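Local atomic coordinates of tyrosine--tRNA ligase (PDB entry 2CYA), a protein that probably catalyses the ATP-dependent activation of tyrosine and its transfer to the acceptor end of tRNA(Tyr), as a homodimeric class I aminoacyl-tRNA synthetase. Residues R99-A104 with R339-A344; Y42-V47 with A93-V98. All coordinates share one frame; numbering follows the deposited sequence.

Contact 1: residues R99-A104 with R339-A344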
ATOM      1  N   ARG A  99      -7.003 -26.889  -2.336  1.00 26.10           N
ATOM      2  CA  ARG A  99      -6.665 -27.521  -3.614  1.00 30.56           C
ATOM      3  C   ARG A  99      -7.136 -28.970  -3.656  1.00 30.54           C
ATOM      4  O   ARG A  99      -7.639 -29.440  -4.682  1.00 28.52           O
ATOM      5  CB  ARG A  99      -5.160 -27.501  -3.891  1.00 32.50           C
ATOM      6  CG  ARG A  99      -4.640 -26.178  -4.374  1.00 39.69           C
ATOM      7  CD  ARG A  99      -3.163 -26.239  -4.731  1.00 45.59           C
ATOM      8  NE  ARG A  99      -2.430 -25.234  -3.964  1.00 54.38           N
ATOM      9  CZ  ARG A  99      -1.478 -25.503  -3.073  1.00 56.95           C
ATOM     10  NH1 ARG A  99      -1.111 -26.758  -2.830  1.00 59.37           N
ATOM     11  NH2 ARG A  99      -0.921 -24.513  -2.390  1.00 58.02           N
ATOM     12  N   ARG A 100      -6.957 -29.669  -2.540  1.00 29.80           N
ATOM     13  CA  ARG A 100      -7.349 -31.069  -2.457  1.00 32.38           C
ATOM     14  C   ARG A 100      -8.857 -31.202  -2.512  1.00 31.10           C
ATOM     15  O   ARG A 100      -9.382 -32.124  -3.128  1.00 32.74           O
ATOM     16  CB  ARG A 100      -6.819 -31.699  -1.165  1.00 33.78           C
ATOM     17  CG  ARG A 100      -7.195 -33.167  -0.970  1.00 35.00           C
ATOM     18  CD  ARG A 100      -6.763 -34.025  -2.142  1.00 37.58           C
ATOM     19  NE  ARG A 100      -5.336 -33.883  -2.415  1.00 41.33           N
ATOM     20  CZ  ARG A 100      -4.378 -34.312  -1.605  1.00 42.60           C
ATOM     21  NH1 ARG A 100      -4.698 -34.921  -0.468  1.00 43.40           N
ATOM     22  NH2 ARG A 100      -3.102 -34.110  -1.918  1.00 43.15           N
ATOM     23  N   VAL A 101      -9.547 -30.281  -1.852  1.00 30.00           N
ATOM     24  CA  VAL A 101     -10.999 -30.296  -1.837  1.00 25.82           C
ATOM     25  C   VAL A 101     -11.526 -30.053  -3.246  1.00 28.14           C
ATOM     26  O   VAL A 101     -12.459 -30.729  -3.689  1.00 28.39           O
ATOM     27  CB  VAL A 101     -11.562 -29.200  -0.913  1.00 25.77           C
ATOM     28  CG1 VAL A 101     -13.069 -29.032  -1.167  1.00 19.85           C
ATOM     29  CG2 VAL A 101     -11.298 -29.559   0.569  1.00 24.50           C
ATOM     30  N   MET A 102     -10.940 -29.087  -3.953  1.00 27.14           N
ATOM     31  CA  MET A 102     -11.396 -28.781  -5.300  1.00 29.52           C
ATOM     32  C   MET A 102     -11.272 -29.980  -6.233  1.00 30.47           C
ATOM     33  O   MET A 102     -12.175 -30.254  -7.015  1.00 31.30           O
ATOM     34  CB  MET A 102     -10.637 -27.581  -5.882  1.00 27.39           C
ATOM     35  CG  MET A 102     -11.050 -26.259  -5.252  1.00 29.81           C
ATOM     36  SD  MET A 102     -10.067 -24.872  -5.833  1.00 30.19           S
ATOM     37  CE  MET A 102     -10.728 -24.632  -7.541  1.00 28.13           C
ATOM     38  N   GLU A 103     -10.150 -30.682  -6.143  1.00 30.08           N
ATOM     39  CA  GLU A 103      -9.902 -31.853  -6.966  1.00 30.98           C
ATOM     40  C   GLU A 103     -10.924 -32.936  -6.641  1.00 31.11           C
ATOM     41  O   GLU A 103     -11.615 -33.446  -7.528  1.00 27.75           O
ATOM     42  CB  GLU A 103      -8.483 -32.372  -6.700  1.00 33.11           C
ATOM     43  CG  GLU A 103      -8.213 -33.788  -7.210  1.00 36.97           C
ATOM     44  CD  GLU A 103      -6.737 -34.179  -7.109  1.00 37.26           C
ATOM     45  OE1 GLU A 103      -6.050 -34.157  -8.142  1.00 40.16           O
ATOM     46  OE2 GLU A 103      -6.262 -34.494  -5.999  1.00 39.94           O
ATOM     47  N   ALA A 104     -11.021 -33.270  -5.356  1.00 30.70           N
ATOM     48  CA  ALA A 104     -11.955 -34.286  -4.894  1.00 29.32           C
ATOM     49  C   ALA A 104     -13.397 -33.889  -5.187  1.00 30.69           C
ATOM     50  O   ALA A 104     -14.273 -34.746  -5.242  1.00 32.57           O
ATOM     51  CB  ALA A 104     -11.775 -34.507  -3.403  1.00 30.14           C
ATOM     52  N   ARG A 339     -18.713 -37.054   1.734  1.00 29.44           N
ATOM     53  CA  ARG A 339     -17.963 -38.284   1.962  1.00 32.23           C
ATOM     54  C   ARG A 339     -16.643 -38.380   1.200  1.00 31.43           C
ATOM     55  O   ARG A 339     -15.585 -38.515   1.814  1.00 33.23           O
ATOM     56  CB  ARG A 339     -18.852 -39.499   1.661  1.00 33.88           C
ATOM     57  CG  ARG A 339     -18.210 -40.845   1.957  1.00 38.09           C
ATOM     58  CD  ARG A 339     -19.283 -41.944   2.075  1.00 40.16           C
ATOM     59  NE  ARG A 339     -20.095 -41.800   3.292  1.00 41.47           N
ATOM     60  CZ  ARG A 339     -21.371 -42.169   3.383  1.00 44.17           C
ATOM     61  NH1 ARG A 339     -21.988 -42.704   2.333  1.00 43.87           N
ATOM     62  NH2 ARG A 339     -22.039 -41.999   4.521  1.00 43.66           N
ATOM     63  N   PRO A 340     -16.678 -38.306  -0.141  1.00 30.00           N
ATOM     64  CA  PRO A 340     -15.413 -38.398  -0.876  1.00 30.81           C
ATOM     65  C   PRO A 340     -14.435 -37.238  -0.643  1.00 31.00           C
ATOM     66  O   PRO A 340     -13.221 -37.440  -0.674  1.00 31.62           O
ATOM     67  CB  PRO A 340     -15.863 -38.517  -2.340  1.00 29.17           C
ATOM     68  CG  PRO A 340     -17.179 -37.811  -2.348  1.00 30.76           C
ATOM     69  CD  PRO A 340     -17.821 -38.282  -1.065  1.00 29.71           C
ATOM     70  N   ILE A 341     -14.952 -36.027  -0.426  1.00 30.22           N
ATOM     71  CA  ILE A 341     -14.083 -34.879  -0.165  1.00 28.18           C
ATOM     72  C   ILE A 341     -13.385 -35.077   1.178  1.00 30.15           C
ATOM     73  O   ILE A 341     -12.169 -34.866   1.312  1.00 29.40           O
ATOM     74  CB  ILE A 341     -14.892 -33.583  -0.125  1.00 26.50           C
ATOM     75  CG1 ILE A 341     -15.531 -33.370  -1.502  1.00 23.12           C
ATOM     76  CG2 ILE A 341     -13.988 -32.401   0.278  1.00 23.42           C
ATOM     77  CD1 ILE A 341     -16.519 -32.252  -1.568  1.00 26.48           C
ATOM     78  N   ARG A 342     -14.171 -35.479   2.173  1.00 28.46           N
ATOM     79  CA  ARG A 342     -13.658 -35.737   3.505  1.00 28.11           C
ATOM     80  C   ARG A 342     -12.569 -36.811   3.437  1.00 29.19           C
ATOM     81  O   ARG A 342     -11.527 -36.703   4.093  1.00 28.87           O
ATOM     82  CB  ARG A 342     -14.799 -36.208   4.403  1.00 29.32           C
ATOM     83  CG  ARG A 342     -14.419 -36.419   5.863  1.00 25.55           C
ATOM     84  CD  ARG A 342     -15.668 -36.734   6.664  1.00 26.76           C
ATOM     85  NE  ARG A 342     -16.347 -37.888   6.096  1.00 26.20           N
ATOM     86  CZ  ARG A 342     -17.654 -38.107   6.144  1.00 26.45           C
ATOM     87  NH1 ARG A 342     -18.480 -37.248   6.745  1.00 24.78           N
ATOM     88  NH2 ARG A 342     -18.135 -39.190   5.567  1.00 24.79           N
ATOM     89  N   GLY A 343     -12.809 -37.839   2.628  1.00 28.89           N
ATOM     90  CA  GLY A 343     -11.840 -38.911   2.481  1.00 29.75           C
ATOM     91  C   GLY A 343     -10.503 -38.467   1.904  1.00 30.46           C
ATOM     92  O   GLY A 343      -9.445 -38.837   2.421  1.00 30.26           O
ATOM     93  N   ALA A 344     -10.545 -37.676   0.835  1.00 30.79           N
ATOM     94  CA  ALA A 344      -9.324 -37.180   0.202  1.00 30.55           C
ATOM     95  C   ALA A 344      -8.503 -36.328   1.158  1.00 31.24           C
ATOM     96  O   ALA A 344      -7.280 -36.295   1.079  1.00 33.58           O
ATOM     97  CB  ALA A 344      -9.670 -36.367  -1.043  1.00 30.24           C
TER
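Ala104 and Ala344 meet methyl to methyl, CB to CB at 3.7 Å, where two helices pass with short-segment axes 8.8 Å apart. Ala104 CB also faces the backbone of the other helix, lying 4.0 Å from Ile341 CA. To one side of this alanine pair Val101 and Ile341 cross at a slant: Ile341 CG2 touches both valine methyls, with Val101 CG1 the nearer at 3.8 Å. The angle of 140° between N-to-C directions makes this a roughly antiparallel packing, joining helix 88-104 of the Rossmann-like class I catalytic domain to helix 323-346. Arg100 approaches Ala344 from a different side: with CG anti to the backbone N (chi1 179°) and bends at chi2 and chi3, Arg100 CD lies 3.9 Å from Ala344 CB and the guanidinium meets a carbonyl edge-on, in plane. Arg100 NH1 reaches Ala344 O at 3.3 Å, a weak hydrogen bond bent to 147°. The same NH1 forms a salt bridge with Asp348. Replacing Arg100 with an alanine is likely to leave Asp348 without this charged mate and Ala344 O without its weak donor, and to open a gap beside the Ala344 methyl. Val250, from a loop, touches both Val101 and Ile341.

Contact 2: residues Y42-V47 with A93-V98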
ATOM      1  N   TYR A  42      -9.480 -15.823  -3.081  1.00 26.01           N
ATOM      2  CA  TYR A  42     -10.162 -16.114  -1.836  1.00 26.35           C
ATOM      3  C   TYR A  42      -9.158 -16.147  -0.699  1.00 26.60           C
ATOM      4  O   TYR A  42      -7.990 -16.478  -0.904  1.00 27.43           O
ATOM      5  CB  TYR A  42     -10.862 -17.473  -1.940  1.00 23.54           C
ATOM      6  CG  TYR A  42      -9.924 -18.634  -1.738  1.00 24.13           C
ATOM      7  CD1 TYR A  42      -9.798 -19.238  -0.488  1.00 23.15           C
ATOM      8  CD2 TYR A  42      -9.091 -19.080  -2.780  1.00 23.03           C
ATOM      9  CE1 TYR A  42      -8.857 -20.264  -0.270  1.00 23.32           C
ATOM     10  CE2 TYR A  42      -8.150 -20.104  -2.572  1.00 21.03           C
ATOM     11  CZ  TYR A  42      -8.045 -20.686  -1.314  1.00 24.62           C
ATOM     12  OH  TYR A  42      -7.136 -21.703  -1.094  1.00 25.74           O
ATOM     13  N   GLU A  43      -9.625 -15.825   0.502  1.00 27.88           N
ATOM     14  CA  GLU A  43      -8.772 -15.853   1.678  1.00 29.42           C
ATOM     15  C   GLU A  43      -8.756 -17.270   2.262  1.00 30.21           C
ATOM     16  O   GLU A  43      -9.813 -17.819   2.586  1.00 30.12           O
ATOM     17  CB  GLU A  43      -9.303 -14.894   2.764  1.00 30.51           C
ATOM     18  CG  GLU A  43      -9.190 -13.396   2.468  1.00 31.75           C
ATOM     19  CD  GLU A  43      -9.869 -12.545   3.546  1.00 35.23           C
ATOM     20  OE1 GLU A  43      -9.790 -12.890   4.743  1.00 36.06           O
ATOM     21  OE2 GLU A  43     -10.488 -11.524   3.204  1.00 36.82           O
ATOM     22  N   PRO A  44      -7.568 -17.895   2.369  1.00 29.97           N
ATOM     23  CA  PRO A  44      -7.534 -19.247   2.946  1.00 29.93           C
ATOM     24  C   PRO A  44      -7.594 -18.953   4.446  1.00 32.29           C
ATOM     25  O   PRO A  44      -6.563 -18.838   5.129  1.00 34.91           O
ATOM     26  CB  PRO A  44      -6.169 -19.789   2.507  1.00 28.80           C
ATOM     27  CG  PRO A  44      -5.795 -18.925   1.285  1.00 28.97           C
ATOM     28  CD  PRO A  44      -6.288 -17.561   1.710  1.00 28.80           C
ATOM     29  N   SER A  45      -8.811 -18.805   4.946  1.00 33.24           N
ATOM     30  CA  SER A  45      -9.038 -18.415   6.322  1.00 34.99           C
ATOM     31  C   SER A  45      -9.440 -19.492   7.317  1.00 36.73           C
ATOM     32  O   SER A  45      -9.798 -19.166   8.454  1.00 38.11           O
ATOM     33  CB  SER A  45     -10.097 -17.324   6.336  1.00 35.85           C
ATOM     34  OG  SER A  45     -11.278 -17.820   5.729  1.00 38.29           O
ATOM     35  N   GLY A  46      -9.387 -20.755   6.907  1.00 34.95           N
ATOM     36  CA  GLY A  46      -9.772 -21.829   7.807  1.00 34.40           C
ATOM     37  C   GLY A  46     -10.145 -23.080   7.031  1.00 33.65           C
ATOM     38  O   GLY A  46      -9.863 -23.185   5.842  1.00 32.14           O
ATOM     39  N   VAL A  47     -10.787 -24.035   7.690  1.00 33.69           N
ATOM     40  CA  VAL A  47     -11.177 -25.257   7.005  1.00 31.97           C
ATOM     41  C   VAL A  47     -12.333 -24.952   6.053  1.00 30.51           C
ATOM     42  O   VAL A  47     -13.305 -24.289   6.418  1.00 27.80           O
ATOM     43  CB  VAL A  47     -11.624 -26.347   8.006  1.00 34.13           C
ATOM     44  CG1 VAL A  47     -11.915 -27.653   7.259  1.00 33.19           C
ATOM     45  CG2 VAL A  47     -10.542 -26.560   9.068  1.00 31.99           C
ATOM     46  N   ALA A  93      -1.529 -23.656   4.800  1.00 34.93           N
ATOM     47  CA  ALA A  93      -2.048 -24.994   5.018  1.00 35.38           C
ATOM     48  C   ALA A  93      -3.508 -25.048   4.611  1.00 34.43           C
ATOM     49  O   ALA A  93      -3.941 -26.027   4.025  1.00 33.92           O
ATOM     50  CB  ALA A  93      -1.892 -25.386   6.473  1.00 35.81           C
ATOM     51  N   ALA A  94      -4.263 -23.993   4.913  1.00 32.72           N
ATOM     52  CA  ALA A  94      -5.670 -23.955   4.542  1.00 33.46           C
ATOM     53  C   ALA A  94      -5.798 -23.977   3.013  1.00 33.48           C
ATOM     54  O   ALA A  94      -6.735 -24.568   2.478  1.00 34.11           O
ATOM     55  CB  ALA A  94      -6.360 -22.698   5.134  1.00 32.00           C
ATOM     56  N   ALA A  95      -4.842 -23.354   2.320  1.00 34.46           N
ATOM     57  CA  ALA A  95      -4.838 -23.318   0.849  1.00 34.30           C
ATOM     58  C   ALA A  95      -4.516 -24.694   0.247  1.00 33.88           C
ATOM     59  O   ALA A  95      -5.075 -25.075  -0.792  1.00 32.89           O
ATOM     60  CB  ALA A  95      -3.828 -22.275   0.342  1.00 34.27           C
ATOM     61  N   ARG A  96      -3.612 -25.442   0.878  1.00 33.47           N
ATOM     62  CA  ARG A  96      -3.288 -26.776   0.361  1.00 33.72           C
ATOM     63  C   ARG A  96      -4.534 -27.663   0.481  1.00 31.94           C
ATOM     64  O   ARG A  96      -4.802 -28.495  -0.371  1.00 31.01           O
ATOM     65  CB  ARG A  96      -2.145 -27.416   1.140  1.00 35.47           C
ATOM     66  CG  ARG A  96      -0.825 -26.693   1.017  1.00 39.97           C
ATOM     67  CD  ARG A  96       0.314 -27.650   1.373  1.00 42.30           C
ATOM     68  NE  ARG A  96       0.281 -28.048   2.777  1.00 43.68           N
ATOM     69  CZ  ARG A  96       0.690 -27.277   3.783  1.00 44.86           C
ATOM     70  NH1 ARG A  96       1.173 -26.057   3.542  1.00 43.55           N
ATOM     71  NH2 ARG A  96       0.607 -27.729   5.032  1.00 44.48           N
ATOM     72  N   ILE A  97      -5.303 -27.468   1.541  1.00 30.05           N
ATOM     73  CA  ILE A  97      -6.514 -28.248   1.729  1.00 30.31           C
ATOM     74  C   ILE A  97      -7.552 -27.872   0.663  1.00 28.71           C
ATOM     75  O   ILE A  97      -8.208 -28.740   0.088  1.00 30.22           O
ATOM     76  CB  ILE A  97      -7.071 -28.036   3.145  1.00 31.10           C
ATOM     77  CG1 ILE A  97      -6.092 -28.646   4.157  1.00 33.53           C
ATOM     78  CG2 ILE A  97      -8.440 -28.706   3.292  1.00 31.36           C
ATOM     79  CD1 ILE A  97      -6.475 -28.438   5.615  1.00 35.96           C
ATOM     80  N   VAL A  98      -7.691 -26.584   0.387  1.00 26.20           N
ATOM     81  CA  VAL A  98      -8.623 -26.134  -0.633  1.00 24.46           C
ATOM     82  C   VAL A  98      -8.288 -26.793  -1.979  1.00 26.14           C
ATOM     83  O   VAL A  98      -9.196 -27.226  -2.691  1.00 25.60           O
ATOM     84  CB  VAL A  98      -8.601 -24.577  -0.743  1.00 24.85           C
ATOM     85  CG1 VAL A  98      -9.244 -24.101  -2.059  1.00 19.46           C
ATOM     86  CG2 VAL A  98      -9.356 -23.981   0.474  1.00 23.38           C
TER
HETATM   87  O   HOH W   1      -5.922 -23.316  -2.800  1.00 24.52           O
HETATM   88  O   HOH W   2      -8.990 -25.112   4.101  1.00 29.62           O
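Tyr42 and Val98 approach from opposite directions, and the phenol end of the tyrosine pushes against the branched end of the valine. Tyr42 OH lies 3.2 Å from Val98 CB, with both valine methyls close by; Val98 CG1 meets the ring obliquely, 3.7 Å from Tyr42 CZ. With chi1 80°, the ring swings out so that OH meets the helix at Ala95 and Val98. Tyr42 OH also lies 3.7 Å from Ala95 CB, and it donates to a water that donates to Ala95 O. A second bump is the ring of Pro44, centre of an inverse gamma turn: its CB-CG side settles between the methyls of Ala94 and Ala95, over Ala95 N, with Pro44 CB 3.9 Å from Ala94 CB. Ala94 CB projects into the hollow between two loop carbonyls, 3.6 Å from Gly46 O and slightly farther from Pro44 O. A water gives hydrogen bonds to both Gly46 O and Ala94 O, bridging the backbones. The small alanines let the loop lie close, Pro44 CA 5.3 Å from Ala94 CA. Around this interface, strand 68-73 borders Tyr42, helix 51-64 packs on Val98 through Trp52, Trp55 and Met56, and Ile358 of helix 349-360 touches Ala94.

Helix 88-104 carries both contacts, whose centres lie about 13 Å apart: residues 93-98 pack on the loop after strand 37-42 in contact 2, and the next turns, 99-104, meet helix 323-346 in contact 1. Helix 51-64 touches both, since Met56 meets Val98 and Val101. Contact 2 is nearer the probable ATP site: the side chain of Val98 is about 4 Å from that of Trp52, an inferred ATP-binding residue, against about 7 Å for Val101. Gly46 is about 4 Å from the side chain of Lys241 of the KMSKS motif, another inferred ATP-binding residue, and the side chain of Tyr42 about 4 Å from a bound sulfate, probably from the crystallisation liquor.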